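Local coordinates for protein polyketide synthase PksJ (Bacillus subtilis subsp. subtilis, PDB 4J1Q) that reduces alpha- and beta-keto groups stereoselectively, with NADPH as its cofactor, as a ketoreductase domain of the bacillaene polyketide assembly line, at residues Q97-V100 / R101-S104; L343-A346 / G347-D350; D359-A362 / E363-R366. All blocks are in the same frame, centred on the assembly; numbering follows the deposited sequence.

Contact 1. Residues Q97-V100 / R101-S104; sequences QSKV and RKLS
Lys99 and Lys102 run alongside one another, pointing the same way, where helix 81-98 ends and helix 100-105 begins: a helix-to-helix junction with Lys99 at the N-cap position of the second helix. The Lys99 carbonyl takes the first i to i+4 bond of helix 100-105. Its O is gripped by Leu103 N at 3.0 Å, in a nearly straight bond (171°) arriving almost head-on to the C=O. Ser104 N then takes Val100 O at 3.3 Å, so the new helix settles at once into its i to i+4 ladder. Lys102 can be followed outward. Its CB rests 3.3 Å from Lys99 O, beside the carbonyl that closes the turn. CG, anti to its own carbonyl carbon (chi1 -66°), steps away to 4.1 Å from the same Lys99 O, and from there the chain is fully extended. CD runs past the shaft of the other lysine, 4.0 Å from Lys99 CD. Lys99 is bent at chi2, chi3 and chi4, and this folding carries its amine to the straight chain's tip, where the modelled spacing is too tight to be read closely. Two ammonium groups so near would repel, but Glu46 probably offsets this by giving one carboxylate oxygen to each in a salt bridge. Long, flexible lysines suit this surface place, since both can reach a single acid. On the other flank the residues are apolar: Val100 lies on Phe137 and Ile300, and Leu103, buried, on Phe137 and Ile108, joining the short helix to strand 108-115. Arg101, exposed, turns the edge of its guanidinium toward Val100 CG1. Leu103 CG lies 3.6 Å from Lys99 O, the oxygen that its own N-H binds.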
# COMPACT_ATOMS: atom_id res chain seq x y z
N GLN A 97 1.14 8.30 19.74
CA GLN A 97 0.76 7.75 21.03
C GLN A 97 1.03 8.74 22.15
O GLN A 97 0.16 8.98 22.99
CB GLN A 97 1.53 6.47 21.32
CG GLN A 97 0.96 5.26 20.62
CD GLN A 97 1.76 4.00 20.92
OE1 GLN A 97 2.98 4.05 21.11
NE2 GLN A 97 1.08 2.86 20.95
N SER A 98 2.23 9.30 22.15
CA SER A 98 2.68 10.19 23.22
C SER A 98 1.82 11.45 23.26
O SER A 98 1.45 11.92 24.33
CB SER A 98 4.12 10.61 22.99
OG SER A 98 4.17 11.85 22.30
N LYS A 99 1.59 12.03 22.09
CA LYS A 99 0.93 13.31 22.00
C LYS A 99 -0.56 13.13 22.19
O LYS A 99 -1.33 14.05 22.00
CB LYS A 99 1.22 13.95 20.64
CG LYS A 99 2.68 14.37 20.47
CD LYS A 99 3.25 15.00 21.73
CE LYS A 99 3.41 16.51 21.58
NZ LYS A 99 4.78 16.89 21.12
N VAL A 100 -0.96 11.94 22.61
CA VAL A 100 -2.35 11.57 22.56
C VAL A 100 -3.21 12.45 23.47
O VAL A 100 -4.32 12.83 23.10
CB VAL A 100 -2.54 10.10 22.92
CG1 VAL A 100 -2.44 9.88 24.42
CG2 VAL A 100 -3.88 9.62 22.37
N ARG A 101 -2.69 12.78 24.64
CA ARG A 101 -3.41 13.63 25.57
C ARG A 101 -3.58 15.04 25.00
O ARG A 101 -4.64 15.63 25.12
CB ARG A 101 -2.70 13.68 26.93
CG ARG A 101 -3.58 13.29 28.11
CD ARG A 101 -2.81 12.52 29.17
NE ARG A 101 -2.25 11.28 28.62
CZ ARG A 101 -1.49 10.42 29.30
NH1 ARG A 101 -1.22 10.63 30.58
NH2 ARG A 101 -1.02 9.34 28.68
N LYS A 102 -2.55 15.55 24.33
CA LYS A 102 -2.66 16.84 23.66
C LYS A 102 -3.78 16.85 22.61
O LYS A 102 -4.66 17.71 22.63
CB LYS A 102 -1.34 17.23 23.00
CG LYS A 102 -0.21 17.49 23.98
CD LYS A 102 1.03 17.93 23.21
CE LYS A 102 2.19 18.25 24.14
NZ LYS A 102 3.41 18.61 23.36
N LEU A 103 -3.72 15.89 21.69
CA LEU A 103 -4.71 15.81 20.64
C LEU A 103 -6.10 15.91 21.24
O LEU A 103 -6.98 16.51 20.67
CB LEU A 103 -4.58 14.49 19.86
CG LEU A 103 -3.30 14.34 19.04
CD1 LEU A 103 -3.28 13.00 18.33
CD2 LEU A 103 -3.16 15.47 18.03
N SER A 104 -6.29 15.34 22.42
CA SER A 104 -7.57 15.49 23.08
C SER A 104 -7.81 16.96 23.37
O SER A 104 -8.87 17.48 23.09
CB SER A 104 -7.62 14.68 24.38
OG SER A 104 -8.82 14.93 25.08

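Contact 2. Residues L343-A346 / G347-D350; sequences LGNA and GQAD
Asn345 and Gln348 close a type II beta turn that leads the chain from helix 339-343 into helix 349-370. The backbone bond comes first: Gln348 N donates to Asn345 O over 2.9 Å, in a bent bond with the donor tilted out of the carbonyl plane. The turn geometry also dictates residue types. Gly347 holds the third position at a phi of 88°, where a side chain would be driven into Ala346 O, so glycine, with no CB, suits the place; Ala346 occupies the second position with a small methyl. Between side chains the meeting is looser. Asn345 and Gln348 lie side by side and point the same way, Asn345 CB 4.1 Å from Gln348 CG, with the two amide planes turned 57° apart. Asn345 ND2 stands 3.4 Å from Gln348 OE1. Gln348 CG, anti to its carbonyl carbon (chi1 -46°), folds back over the turn, 3.8 Å from both Asn345 O and Ala346 O. As in other short-chain dehydrogenase/reductase folds, this passage opens the long helix flanking the cofactor site, and the Gln348 side chain is about 8 Å from NADPH. Helix 126-136 borders the turn, with Thr132 binding Asn345 N and Glu136 taking Gly347 N, while Asp350 leads onward to helix 304-324 and a salt bridge with Lys302.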
# COMPACT_ATOMS: atom_id res chain seq x y z
N LEU A 343 -7.04 5.60 2.11
CA LEU A 343 -8.07 6.38 2.81
C LEU A 343 -7.81 6.43 4.30
O LEU A 343 -8.45 7.19 5.05
CB LEU A 343 -9.44 5.76 2.59
CG LEU A 343 -9.95 5.67 1.15
CD1 LEU A 343 -11.41 5.25 1.19
CD2 LEU A 343 -9.79 7.00 0.42
N GLY A 344 -6.87 5.60 4.74
CA GLY A 344 -6.73 5.31 6.15
C GLY A 344 -7.96 4.55 6.61
O GLY A 344 -8.93 4.45 5.87
N ASN A 345 -7.92 4.04 7.84
CA ASN A 345 -9.08 3.39 8.45
C ASN A 345 -8.85 3.23 9.96
O ASN A 345 -7.77 2.79 10.40
CB ASN A 345 -9.27 2.01 7.83
CG ASN A 345 -10.62 1.41 8.16
OD1 ASN A 345 -11.42 1.99 8.89
ND2 ASN A 345 -10.88 0.24 7.61
N ALA A 346 -9.86 3.57 10.75
CA ALA A 346 -9.74 3.50 12.21
C ALA A 346 -9.28 2.12 12.67
O ALA A 346 -9.83 1.10 12.28
CB ALA A 346 -11.06 3.88 12.89
N GLY A 347 -8.21 2.10 13.45
CA GLY A 347 -7.69 0.83 13.95
C GLY A 347 -6.70 0.13 13.04
O GLY A 347 -6.23 -0.95 13.36
N GLN A 348 -6.31 0.76 11.94
CA GLN A 348 -5.42 0.09 11.00
C GLN A 348 -4.23 0.94 10.61
O GLN A 348 -3.76 0.85 9.47
CB GLN A 348 -6.17 -0.32 9.75
CG GLN A 348 -7.51 -0.96 10.02
CD GLN A 348 -7.72 -2.16 9.13
OE1 GLN A 348 -8.67 -2.21 8.37
NE2 GLN A 348 -6.84 -3.14 9.24
N ALA A 349 -3.71 1.73 11.55
CA ALA A 349 -2.54 2.56 11.29
C ALA A 349 -1.45 1.80 10.58
O ALA A 349 -0.79 2.34 9.66
CB ALA A 349 -2.00 3.17 12.57
N ASP A 350 -1.17 0.60 11.08
CA ASP A 350 -0.06 -0.23 10.57
C ASP A 350 -0.41 -0.86 9.22
O ASP A 350 0.34 -0.69 8.24
CB ASP A 350 0.36 -1.32 11.60
CG ASP A 350 -0.83 -2.03 12.25
OD1 ASP A 350 -1.96 -1.89 11.75
OD2 ASP A 350 -0.65 -2.84 13.19

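Contact 3. Residues D359-A362 / E363-R366; sequences DAFA and EYRR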
# COMPACT_ATOMS: atom_id res chain seq x y z
N ASP A 359 1.74 0.49 -2.59
CA ASP A 359 1.34 1.50 -3.60
C ASP A 359 2.54 2.33 -4.08
O ASP A 359 2.76 2.46 -5.27
CB ASP A 359 0.26 2.44 -3.05
CG ASP A 359 -0.96 1.68 -2.53
OD1 ASP A 359 -1.11 0.47 -2.88
OD2 ASP A 359 -1.75 2.30 -1.76
N ALA A 360 3.32 2.86 -3.14
CA ALA A 360 4.50 3.67 -3.48
C ALA A 360 5.53 2.81 -4.20
O ALA A 360 6.20 3.28 -5.10
CB ALA A 360 5.12 4.31 -2.24
N PHE A 361 5.63 1.55 -3.80
CA PHE A 361 6.58 0.63 -4.43
C PHE A 361 6.25 0.35 -5.90
O PHE A 361 7.16 0.17 -6.72
CB PHE A 361 6.64 -0.67 -3.63
CG PHE A 361 7.89 -1.47 -3.86
CD1 PHE A 361 9.08 -1.14 -3.23
CD2 PHE A 361 7.88 -2.55 -4.74
CE1 PHE A 361 10.24 -1.86 -3.48
CE2 PHE A 361 9.04 -3.25 -5.00
CZ PHE A 361 10.22 -2.92 -4.36
N ALA A 362 4.96 0.32 -6.23
CA ALA A 362 4.54 0.06 -7.61
C ALA A 362 5.17 1.05 -8.58
O ALA A 362 5.65 0.66 -9.66
CB ALA A 362 3.02 0.06 -7.75
N GLU A 363 5.13 2.33 -8.24
CA GLU A 363 5.75 3.34 -9.08
C GLU A 363 7.27 3.19 -9.09
O GLU A 363 7.91 3.33 -10.13
CB GLU A 363 5.36 4.77 -8.66
CG GLU A 363 5.71 5.83 -9.69
CD GLU A 363 4.82 5.80 -10.94
OE1 GLU A 363 3.78 6.49 -10.94
OE2 GLU A 363 5.19 5.14 -11.93
N TYR A 364 7.83 2.91 -7.92
CA TYR A 364 9.27 2.76 -7.80
C TYR A 364 9.80 1.58 -8.62
O TYR A 364 10.85 1.67 -9.24
CB TYR A 364 9.65 2.63 -6.34
CG TYR A 364 10.98 1.96 -6.10
CD1 TYR A 364 12.18 2.65 -6.28
CD2 TYR A 364 11.03 0.65 -5.65
CE1 TYR A 364 13.39 2.04 -6.04
CE2 TYR A 364 12.24 0.03 -5.42
CZ TYR A 364 13.41 0.72 -5.60
OH TYR A 364 14.60 0.07 -5.32
N ARG A 365 9.04 0.49 -8.67
CA ARG A 365 9.42 -0.64 -9.50
C ARG A 365 9.36 -0.32 -11.00
O ARG A 365 10.26 -0.70 -11.75
CB ARG A 365 8.62 -1.90 -9.17
CG ARG A 365 9.44 -3.17 -9.29
CD ARG A 365 8.63 -4.41 -8.95
NE ARG A 365 8.06 -5.03 -10.14
CZ ARG A 365 8.68 -5.92 -10.91
NH1 ARG A 365 9.91 -6.34 -10.61
NH2 ARG A 365 8.07 -6.38 -11.97
N ARG A 366 8.34 0.42 -11.42
CA ARG A 366 8.20 0.78 -12.84
C ARG A 366 9.42 1.55 -13.34
O ARG A 366 9.91 1.32 -14.44
CB ARG A 366 6.93 1.59 -13.10
CG ARG A 366 5.66 0.87 -12.72
CD ARG A 366 4.52 1.24 -13.64
NE ARG A 366 3.52 0.16 -13.68
CZ ARG A 366 2.28 0.30 -14.14
NH1 ARG A 366 1.90 1.46 -14.64
NH2 ARG A 366 1.43 -0.71 -14.10
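Phe361, Ala362 and Tyr364 carry this contact, which spans two turns of helix 349-370 in the Rossmann-type half of the domain. Both aromatic side chains leave the helix with CG anti to the backbone N (chi1 -159° in Phe361), which lays the two rings next to each other on one flank. They meet at a slant: the centroids are 5.0 Å apart and the planes make 58°. Tyr364 CD2 sits 3.4 Å above one face of the Phe361 ring, displaced toward its rim. Phe361 CE1 and Tyr364 CE2 are 3.4 Å apart, and the tyrosine receives the phenylalanine at its own edge. Phe361 also lies against Leu318 of helix 304-324, so a flat hydrocarbon ring suits a site walled by tyrosine and a neighbouring helix.

Ala362 faces the strands instead, against Phe335 and Ser380, where its single methyl allows the helix to approach closely. Its carbonyl accepts Arg366 N at 3.2 Å, and the aliphatic Arg366 CG lies 3.1 Å from the same Ala362 O. Two further backbone bonds continue the helix: Arg365 N to Phe361 O, short at 2.7 Å, and Tyr364 N to Ala360 O at 3.3 Å. Arg365 sends its methylene chain past the phenylalanine, with CD 4.1 Å from Phe361 CE2, and beyond a bend at chi3 the guanidinium plane lies within 17° of parallel to the Phe361 ring plane. Its nitrogens are then taken by Asp322, Thr378 and Phe375 O.

The chemistry is thus divided: arginine methylenes and aromatic rings pack near the helix, while the charged ends reach carboxylates beyond it, Asp322 for Arg365 and Asp426 for Arg366. Burying Arg365 therefore need not leave its charge without a counterion.

In the fold
Along the chain the three contacts come in series, 97-104, then 343-350, then 359-366. Contact 1 belongs to the N-terminal half, probably the structural subdomain of such ketoreductases, whereas contacts 2 and 3 fall in the KR domain and share helix 349-370, the first at its start and the second further along it. Their centres are about 21 Å apart, with nearest atoms about 7 Å apart. Contact 1 is about 17 Å from contact 2 and about 33 Å from contact 3, between centres, and none of the three touch. Contact 2 lies where helix 126-136 of the first half meets the NADPH-binding half, and helix 349-370 continues from that junction to strands 332-338 and 377-383.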